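PDB 5E96: aminoglycoside 6'-acetyltransferase from Enterococcus faecium, which probably transfers an acetyl group from acetyl-CoA to an amino group of aminoglycoside antibiotics. Local coordinates for residues A[103-108]-A[172-177]; A[109-114]-A[141-146]. All coordinates share one frame; numbering follows the deposited sequence.

Interaction 1 of 2, residues A[103-108]-A[172-177]; sequences GGITIY and AKTIIP
Backbone hydrogen bonds between I107 and K173 hold the two strands together: I107 N donates a hydrogen bond to K173 O at 2.9 Å, almost straight at 164°, and K173 N donates one to I107 O at 2.9 Å. Beyond the regular strand the pairing goes on through I175 N to I105 O at 3.0 Å. K173 O has a second donor, the hydroxyl of T106. With OG1 opposite the backbone N (chi1 -178°), it reaches K173 O at 3.0 Å from above the carbonyl plane, so this one oxygen takes two bonds. The strands 106-108 and 172-174 run antiparallel, their short axes approaching to 4.6 Å, inside the mixed sheet of the GNAT fold; strand 70-78 flanks 106-111 on its other edge. Apolar contacts divide between the two faces. Beside T106 and T174, the CB atoms of Y108 and A172 touch at 3.7 Å; W164 of the second subunit packs on I105, T174 and I176. On the face of I107 and K173, I107 CD1 meets I175 CG2 at 4.1 Å, the two side chains nearly perpendicular, and helix 84-101 covers both isoleucines. I176 CD1 reaches I105 CG1 at 4.0 Å. The K173 amine extends away to L150 O.

Interaction 2 of 2, residues A[109-114]-A[141-146]; sequences LGTDDL and EHPYEF
D113 and the start of helix 143-149 are joined by a side-chain-to-backbone hydrogen bond: H142 holds the N-cap position, and the backbone N of Y144 in the first turn is bound by a carboxylate from the turn that follows strand 106-111, in the GNAT acetyltransferase fold. The bond from Y144 N to D113 OD1 measures 2.8 Å and is close to straight at 166°, but the donor stands above the carboxylate plane. A side chain extended opposite the backbone N (chi1 -172°) carries the carboxylate across to the helix. The helix end would probably stabilise its negative charge.

The close-packed side centres on P143. Its CD lies 3.2 Å from D113 OD1, while its CB rests 3.4 Å from T111 OG1, so different corners of the pyrrolidine ring touch the strand end and the carboxylate. T111 and D112 shape the turn that presents D113: D113 N donates to T111 OG1 in an ST turn, and L114 N donates to D112 OD1 in an Asx turn.

Toward solvent the contact thins out. L114 offers P143 little more than its carbonyl oxygen. The cofactor side lies nearby: E141, E145 and G110 belong to the CoA site, and E145 forms a salt bridge with K149, another residue of that site. The exposed H142 ring has D113 OD2 at its edge, near its plane. The D113 carboxylate and H142 imidazole planes are 61° apart, with D113 OD2 4.1 Å from H142 CD2.

Strand 106-111 serves both contacts. It pairs with strand 168-174 along its length, its first half in interaction 1, and beyond its end the chain turns into the loop that meets helix 143-149 in interaction 2. The centres are about 18 Å apart, and segments 103-108 and 109-114 adjoin in sequence. Along the chain, interaction 2 is nested inside the loop closed by interaction 1, so helix 143-149 comes before strand 168-174 returns to the sheet. The division also separates surroundings: interaction 1 borders the second subunit, whereas interaction 2 includes residues of the CoA site, linking both regions through one strand.

Interaction 1 of 2, residues A[103-108]-A[172-177]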
ATOM      1  N   GLY A 103       1.086 -16.632   9.741  1.00 47.51           N
ATOM      2  CA  GLY A 103       2.352 -16.797   9.052  1.00 46.08           C
ATOM      3  C   GLY A 103       3.168 -15.527   8.901  1.00 45.15           C
ATOM      4  O   GLY A 103       4.176 -15.519   8.193  1.00 44.64           O
ATOM      5  N   GLY A 104       2.743 -14.459   9.569  1.00 42.60           N
ATOM      6  CA  GLY A 104       3.459 -13.203   9.478  1.00 40.87           C
ATOM      7  C   GLY A 104       4.764 -13.184  10.248  1.00 41.08           C
ATOM      8  O   GLY A 104       4.868 -13.761  11.335  1.00 42.37           O
ATOM      9  N   ILE A 105       5.763 -12.517   9.677  1.00 39.00           N
ATOM     10  CA  ILE A 105       7.079 -12.399  10.293  1.00 36.28           C
ATOM     11  C   ILE A 105       7.368 -10.957  10.685  1.00 34.93           C
ATOM     12  O   ILE A 105       8.014 -10.696  11.694  1.00 33.85           O
ATOM     13  CB  ILE A 105       8.211 -12.825   9.329  1.00 36.57           C
ATOM     14  CG1 ILE A 105       8.140 -14.320   9.039  1.00 37.82           C
ATOM     15  CG2 ILE A 105       9.558 -12.476   9.936  1.00 37.31           C
ATOM     16  CD1 ILE A 105       9.199 -14.788   8.058  1.00 38.70           C
ATOM     17  N   THR A 106       6.903 -10.018   9.872  1.00 32.27           N
ATOM     18  CA  THR A 106       7.169  -8.619  10.154  1.00 29.67           C
ATOM     19  C   THR A 106       5.974  -7.727   9.867  1.00 28.47           C
ATOM     20  O   THR A 106       5.152  -8.025   9.009  1.00 27.88           O
ATOM     21  CB  THR A 106       8.392  -8.117   9.340  1.00 29.62           C
ATOM     22  OG1 THR A 106       8.669  -6.748   9.673  1.00 30.38           O
ATOM     23  CG2 THR A 106       8.122  -8.228   7.837  1.00 30.92           C
ATOM     24  N   ILE A 107       5.875  -6.639  10.621  1.00 29.67           N
ATOM     25  CA  ILE A 107       4.799  -5.677  10.448  1.00 29.42           C
ATOM     26  C   ILE A 107       5.430  -4.315  10.256  1.00 29.04           C
ATOM     27  O   ILE A 107       6.291  -3.908  11.042  1.00 28.82           O
ATOM     28  CB  ILE A 107       3.860  -5.606  11.691  1.00 27.61           C
ATOM     29  CG1 ILE A 107       3.042  -6.888  11.814  1.00 28.50           C
ATOM     30  CG2 ILE A 107       2.921  -4.417  11.564  1.00 25.86           C
ATOM     31  CD1 ILE A 107       2.129  -6.926  13.056  1.00 30.64           C
ATOM     32  N   TYR A 108       5.013  -3.608   9.211  1.00 28.70           N
ATOM     33  CA  TYR A 108       5.543  -2.275   8.969  1.00 28.25           C
ATOM     34  C   TYR A 108       4.391  -1.301   8.867  1.00 27.45           C
ATOM     35  O   TYR A 108       3.232  -1.696   8.746  1.00 27.44           O
ATOM     36  CB  TYR A 108       6.374  -2.215   7.678  1.00 26.85           C
ATOM     37  CG  TYR A 108       5.570  -2.297   6.401  1.00 25.39           C
ATOM     38  CD1 TYR A 108       5.071  -3.511   5.951  1.00 30.70           C
ATOM     39  CD2 TYR A 108       5.293  -1.152   5.653  1.00 30.12           C
ATOM     40  CE1 TYR A 108       4.314  -3.594   4.784  1.00 32.16           C
ATOM     41  CE2 TYR A 108       4.530  -1.220   4.481  1.00 32.22           C
ATOM     42  CZ  TYR A 108       4.047  -2.447   4.059  1.00 34.20           C
ATOM     43  OH  TYR A 108       3.284  -2.536   2.918  1.00 38.84           O
ATOM     44  N   ALA A 172       9.051  -0.605  11.269  1.00 28.41           N
ATOM     45  CA  ALA A 172       8.750  -2.025  11.197  1.00 29.29           C
ATOM     46  C   ALA A 172       9.257  -2.788  12.412  1.00 29.99           C
ATOM     47  O   ALA A 172      10.096  -2.299  13.172  1.00 29.45           O
ATOM     48  CB  ALA A 172       9.350  -2.622   9.909  1.00 24.87           C
ATOM     49  N   LYS A 173       8.750  -4.003  12.571  1.00 30.63           N
ATOM     50  CA  LYS A 173       9.133  -4.843  13.689  1.00 35.44           C
ATOM     51  C   LYS A 173       8.990  -6.305  13.303  1.00 37.15           C
ATOM     52  O   LYS A 173       8.064  -6.677  12.585  1.00 37.81           O
ATOM     53  CB  LYS A 173       8.230  -4.522  14.890  1.00 36.51           C
ATOM     54  CG  LYS A 173       8.424  -5.391  16.121  1.00 38.93           C
ATOM     55  CD  LYS A 173       7.446  -4.962  17.212  1.00 39.94           C
ATOM     56  CE  LYS A 173       7.608  -5.770  18.490  1.00 41.11           C
ATOM     57  NZ  LYS A 173       6.629  -5.315  19.520  1.00 39.24           N
ATOM     58  N   THR A 174       9.930  -7.129  13.751  1.00 39.63           N
ATOM     59  CA  THR A 174       9.854  -8.560  13.489  1.00 40.69           C
ATOM     60  C   THR A 174       9.086  -9.061  14.702  1.00 42.70           C
ATOM     61  O   THR A 174       9.569  -8.966  15.829  1.00 42.21           O
ATOM     62  CB  THR A 174      11.246  -9.200  13.439  1.00 40.60           C
ATOM     63  OG1 THR A 174      11.997  -8.602  12.374  1.00 41.51           O
ATOM     64  CG2 THR A 174      11.130 -10.702  13.189  1.00 39.12           C
ATOM     65  N   ILE A 175       7.889  -9.586  14.463  1.00 44.95           N
ATOM     66  CA  ILE A 175       7.019 -10.026  15.541  1.00 46.44           C
ATOM     67  C   ILE A 175       7.087 -11.466  16.047  1.00 48.60           C
ATOM     68  O   ILE A 175       6.201 -11.907  16.775  1.00 48.88           O
ATOM     69  CB  ILE A 175       5.554  -9.664  15.200  1.00 45.34           C
ATOM     70  CG1 ILE A 175       5.189 -10.136  13.788  1.00 45.76           C
ATOM     71  CG2 ILE A 175       5.384  -8.153  15.260  1.00 42.39           C
ATOM     72  CD1 ILE A 175       5.184 -11.627  13.598  1.00 47.77           C
ATOM     73  N   ILE A 176       8.129 -12.195  15.667  1.00 50.96           N
ATOM     74  CA  ILE A 176       8.311 -13.566  16.136  1.00 53.46           C
ATOM     75  C   ILE A 176       9.797 -13.838  16.315  1.00 56.50           C
ATOM     76  O   ILE A 176      10.634 -13.241  15.638  1.00 55.90           O
ATOM     77  CB  ILE A 176       7.730 -14.622  15.163  1.00 52.59           C
ATOM     78  CG1 ILE A 176       8.370 -14.479  13.783  1.00 50.71           C
ATOM     79  CG2 ILE A 176       6.215 -14.502  15.109  1.00 52.34           C
ATOM     80  CD1 ILE A 176       7.955 -15.557  12.818  1.00 50.21           C
ATOM     81  N   PRO A 177      10.146 -14.742  17.241  1.00 59.33           N
ATOM     82  CA  PRO A 177      11.548 -15.083  17.499  1.00 61.58           C
ATOM     83  C   PRO A 177      12.247 -15.708  16.294  1.00 63.37           C
ATOM     84  O   PRO A 177      11.615 -16.342  15.446  1.00 62.32           O
ATOM     85  CB  PRO A 177      11.455 -16.058  18.673  1.00 61.37           C
ATOM     86  CG  PRO A 177      10.210 -15.620  19.384  1.00 61.49           C
ATOM     87  CD  PRO A 177       9.265 -15.387  18.228  1.00 60.49           C
TER

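Interaction 2 of 2, residues A[109-114]-A[141-146]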
ATOM      1  N   LEU A 109       4.723  -0.022   8.910  1.00 27.29           N
ATOM      2  CA  LEU A 109       3.721   1.020   8.828  1.00 26.56           C
ATOM      3  C   LEU A 109       4.345   2.313   8.311  1.00 27.17           C
ATOM      4  O   LEU A 109       5.568   2.489   8.340  1.00 25.50           O
ATOM      5  CB  LEU A 109       3.123   1.244  10.220  1.00 26.41           C
ATOM      6  CG  LEU A 109       4.152   1.677  11.272  1.00 25.76           C
ATOM      7  CD1 LEU A 109       4.207   3.209  11.306  1.00 23.92           C
ATOM      8  CD2 LEU A 109       3.777   1.114  12.649  1.00 26.44           C
ATOM      9  N   GLY A 110       3.494   3.214   7.837  1.00 25.77           N
ATOM     10  CA  GLY A 110       3.962   4.497   7.368  1.00 26.12           C
ATOM     11  C   GLY A 110       3.271   5.561   8.194  1.00 28.11           C
ATOM     12  O   GLY A 110       2.080   5.443   8.486  1.00 28.45           O
ATOM     13  N   THR A 111       4.003   6.589   8.601  1.00 28.64           N
ATOM     14  CA  THR A 111       3.396   7.655   9.383  1.00 29.80           C
ATOM     15  C   THR A 111       4.011   8.996   9.041  1.00 31.45           C
ATOM     16  O   THR A 111       5.201   9.080   8.738  1.00 33.98           O
ATOM     17  CB  THR A 111       3.563   7.421  10.909  1.00 29.58           C
ATOM     18  OG1 THR A 111       2.941   8.503  11.620  1.00 28.80           O
ATOM     19  CG2 THR A 111       5.048   7.353  11.295  1.00 27.29           C
ATOM     20  N   ASP A 112       3.196  10.043   9.060  1.00 31.90           N
ATOM     21  CA  ASP A 112       3.705  11.377   8.805  1.00 34.24           C
ATOM     22  C   ASP A 112       4.030  11.972  10.178  1.00 34.64           C
ATOM     23  O   ASP A 112       4.473  13.115  10.291  1.00 34.78           O
ATOM     24  CB  ASP A 112       2.665  12.234   8.068  1.00 35.49           C
ATOM     25  CG  ASP A 112       1.401  12.474   8.885  1.00 37.78           C
ATOM     26  OD1 ASP A 112       1.218  11.845   9.946  1.00 36.55           O
ATOM     27  OD2 ASP A 112       0.577  13.301   8.448  1.00 41.03           O
ATOM     28  N   ASP A 113       3.808  11.165  11.212  1.00 36.08           N
ATOM     29  CA  ASP A 113       4.064  11.548  12.602  1.00 40.64           C
ATOM     30  C   ASP A 113       3.426  12.870  13.016  1.00 42.47           C
ATOM     31  O   ASP A 113       4.020  13.641  13.765  1.00 42.64           O
ATOM     32  CB  ASP A 113       5.572  11.607  12.876  1.00 39.48           C
ATOM     33  CG  ASP A 113       5.895  11.820  14.357  1.00 39.71           C
ATOM     34  OD1 ASP A 113       5.253  11.175  15.215  1.00 37.93           O
ATOM     35  OD2 ASP A 113       6.802  12.622  14.660  1.00 38.26           O
ATOM     36  N   LEU A 114       2.220  13.128  12.525  1.00 44.35           N
ATOM     37  CA  LEU A 114       1.496  14.345  12.867  1.00 49.48           C
ATOM     38  C   LEU A 114       0.156  13.970  13.490  1.00 53.59           C
ATOM     39  O   LEU A 114      -0.362  12.876  13.256  1.00 53.23           O
ATOM     40  CB  LEU A 114       1.249  15.195  11.621  1.00 48.32           C
ATOM     41  CG  LEU A 114       2.461  15.744  10.868  1.00 48.98           C
ATOM     42  CD1 LEU A 114       1.988  16.428   9.598  1.00 49.28           C
ATOM     43  CD2 LEU A 114       3.228  16.712  11.751  1.00 47.17           C
ATOM     44  N   GLU A 141       0.035  11.840  22.034  1.00 52.02           N
ATOM     45  CA  GLU A 141       1.381  11.325  21.807  1.00 51.51           C
ATOM     46  C   GLU A 141       1.676  11.179  20.314  1.00 49.94           C
ATOM     47  O   GLU A 141       0.840  10.707  19.540  1.00 51.64           O
ATOM     48  CB  GLU A 141       1.558   9.975  22.522  1.00 52.59           C
ATOM     49  CG  GLU A 141       2.884   9.273  22.233  1.00 54.38           C
ATOM     50  CD  GLU A 141       3.116   8.045  23.103  1.00 55.51           C
ATOM     51  OE1 GLU A 141       2.211   7.191  23.204  1.00 57.72           O
ATOM     52  OE2 GLU A 141       4.214   7.927  23.682  1.00 56.07           O
ATOM     53  N   HIS A 142       2.869  11.606  19.916  1.00 47.24           N
ATOM     54  CA  HIS A 142       3.309  11.524  18.527  1.00 42.99           C
ATOM     55  C   HIS A 142       3.362  10.068  18.077  1.00 38.85           C
ATOM     56  O   HIS A 142       3.874   9.213  18.791  1.00 39.62           O
ATOM     57  CB  HIS A 142       4.695  12.155  18.395  1.00 43.60           C
ATOM     58  CG  HIS A 142       4.697  13.638  18.569  1.00 45.25           C
ATOM     59  ND1 HIS A 142       3.846  14.286  19.440  1.00 48.50           N
ATOM     60  CD2 HIS A 142       5.444  14.605  17.986  1.00 45.54           C
ATOM     61  CE1 HIS A 142       4.070  15.587  19.384  1.00 47.00           C
ATOM     62  NE2 HIS A 142       5.034  15.807  18.509  1.00 45.79           N
ATOM     63  N   PRO A 143       2.835   9.766  16.879  1.00 37.25           N
ATOM     64  CA  PRO A 143       2.855   8.384  16.389  1.00 34.72           C
ATOM     65  C   PRO A 143       4.237   7.739  16.506  1.00 33.57           C
ATOM     66  O   PRO A 143       4.360   6.586  16.925  1.00 33.27           O
ATOM     67  CB  PRO A 143       2.404   8.530  14.937  1.00 35.28           C
ATOM     68  CG  PRO A 143       1.440   9.665  15.011  1.00 35.53           C
ATOM     69  CD  PRO A 143       2.175  10.655  15.906  1.00 35.51           C
ATOM     70  N   TYR A 144       5.273   8.483  16.124  1.00 31.97           N
ATOM     71  CA  TYR A 144       6.636   7.967  16.196  1.00 30.80           C
ATOM     72  C   TYR A 144       6.957   7.489  17.614  1.00 30.46           C
ATOM     73  O   TYR A 144       7.437   6.376  17.810  1.00 30.34           O
ATOM     74  CB  TYR A 144       7.641   9.043  15.766  1.00 30.82           C
ATOM     75  CG  TYR A 144       9.073   8.661  16.059  1.00 31.17           C
ATOM     76  CD1 TYR A 144       9.691   7.610  15.376  1.00 30.11           C
ATOM     77  CD2 TYR A 144       9.786   9.291  17.079  1.00 32.49           C
ATOM     78  CE1 TYR A 144      10.979   7.190  15.710  1.00 33.08           C
ATOM     79  CE2 TYR A 144      11.075   8.879  17.421  1.00 32.59           C
ATOM     80  CZ  TYR A 144      11.661   7.828  16.734  1.00 33.18           C
ATOM     81  OH  TYR A 144      12.921   7.411  17.079  1.00 35.99           O
ATOM     82  N   GLU A 145       6.684   8.329  18.605  1.00 31.99           N
ATOM     83  CA  GLU A 145       6.951   7.961  19.997  1.00 33.90           C
ATOM     84  C   GLU A 145       6.172   6.698  20.374  1.00 33.69           C
ATOM     85  O   GLU A 145       6.729   5.749  20.934  1.00 34.53           O
ATOM     86  CB  GLU A 145       6.566   9.118  20.921  1.00 34.94           C
ATOM     87  CG  GLU A 145       7.459  10.364  20.776  1.00 36.82           C
ATOM     88  CD  GLU A 145       8.883  10.121  21.250  1.00 40.07           C
ATOM     89  OE1 GLU A 145       9.075   9.252  22.131  1.00 43.68           O
ATOM     90  OE2 GLU A 145       9.809  10.802  20.758  1.00 38.66           O
ATOM     91  N   PHE A 146       4.886   6.692  20.037  1.00 32.27           N
ATOM     92  CA  PHE A 146       4.009   5.564  20.322  1.00 30.31           C
ATOM     93  C   PHE A 146       4.586   4.249  19.794  1.00 30.64           C
ATOM     94  O   PHE A 146       4.777   3.301  20.554  1.00 29.41           O
ATOM     95  CB  PHE A 146       2.630   5.835  19.698  1.00 30.64           C
ATOM     96  CG  PHE A 146       1.650   4.707  19.854  1.00 32.22           C
ATOM     97  CD1 PHE A 146       1.000   4.491  21.073  1.00 31.23           C
ATOM     98  CD2 PHE A 146       1.366   3.863  18.777  1.00 30.10           C
ATOM     99  CE1 PHE A 146       0.083   3.454  21.218  1.00 31.90           C
ATOM    100  CE2 PHE A 146       0.448   2.818  18.905  1.00 31.15           C
ATOM    101  CZ  PHE A 146      -0.198   2.610  20.131  1.00 32.92           C
TER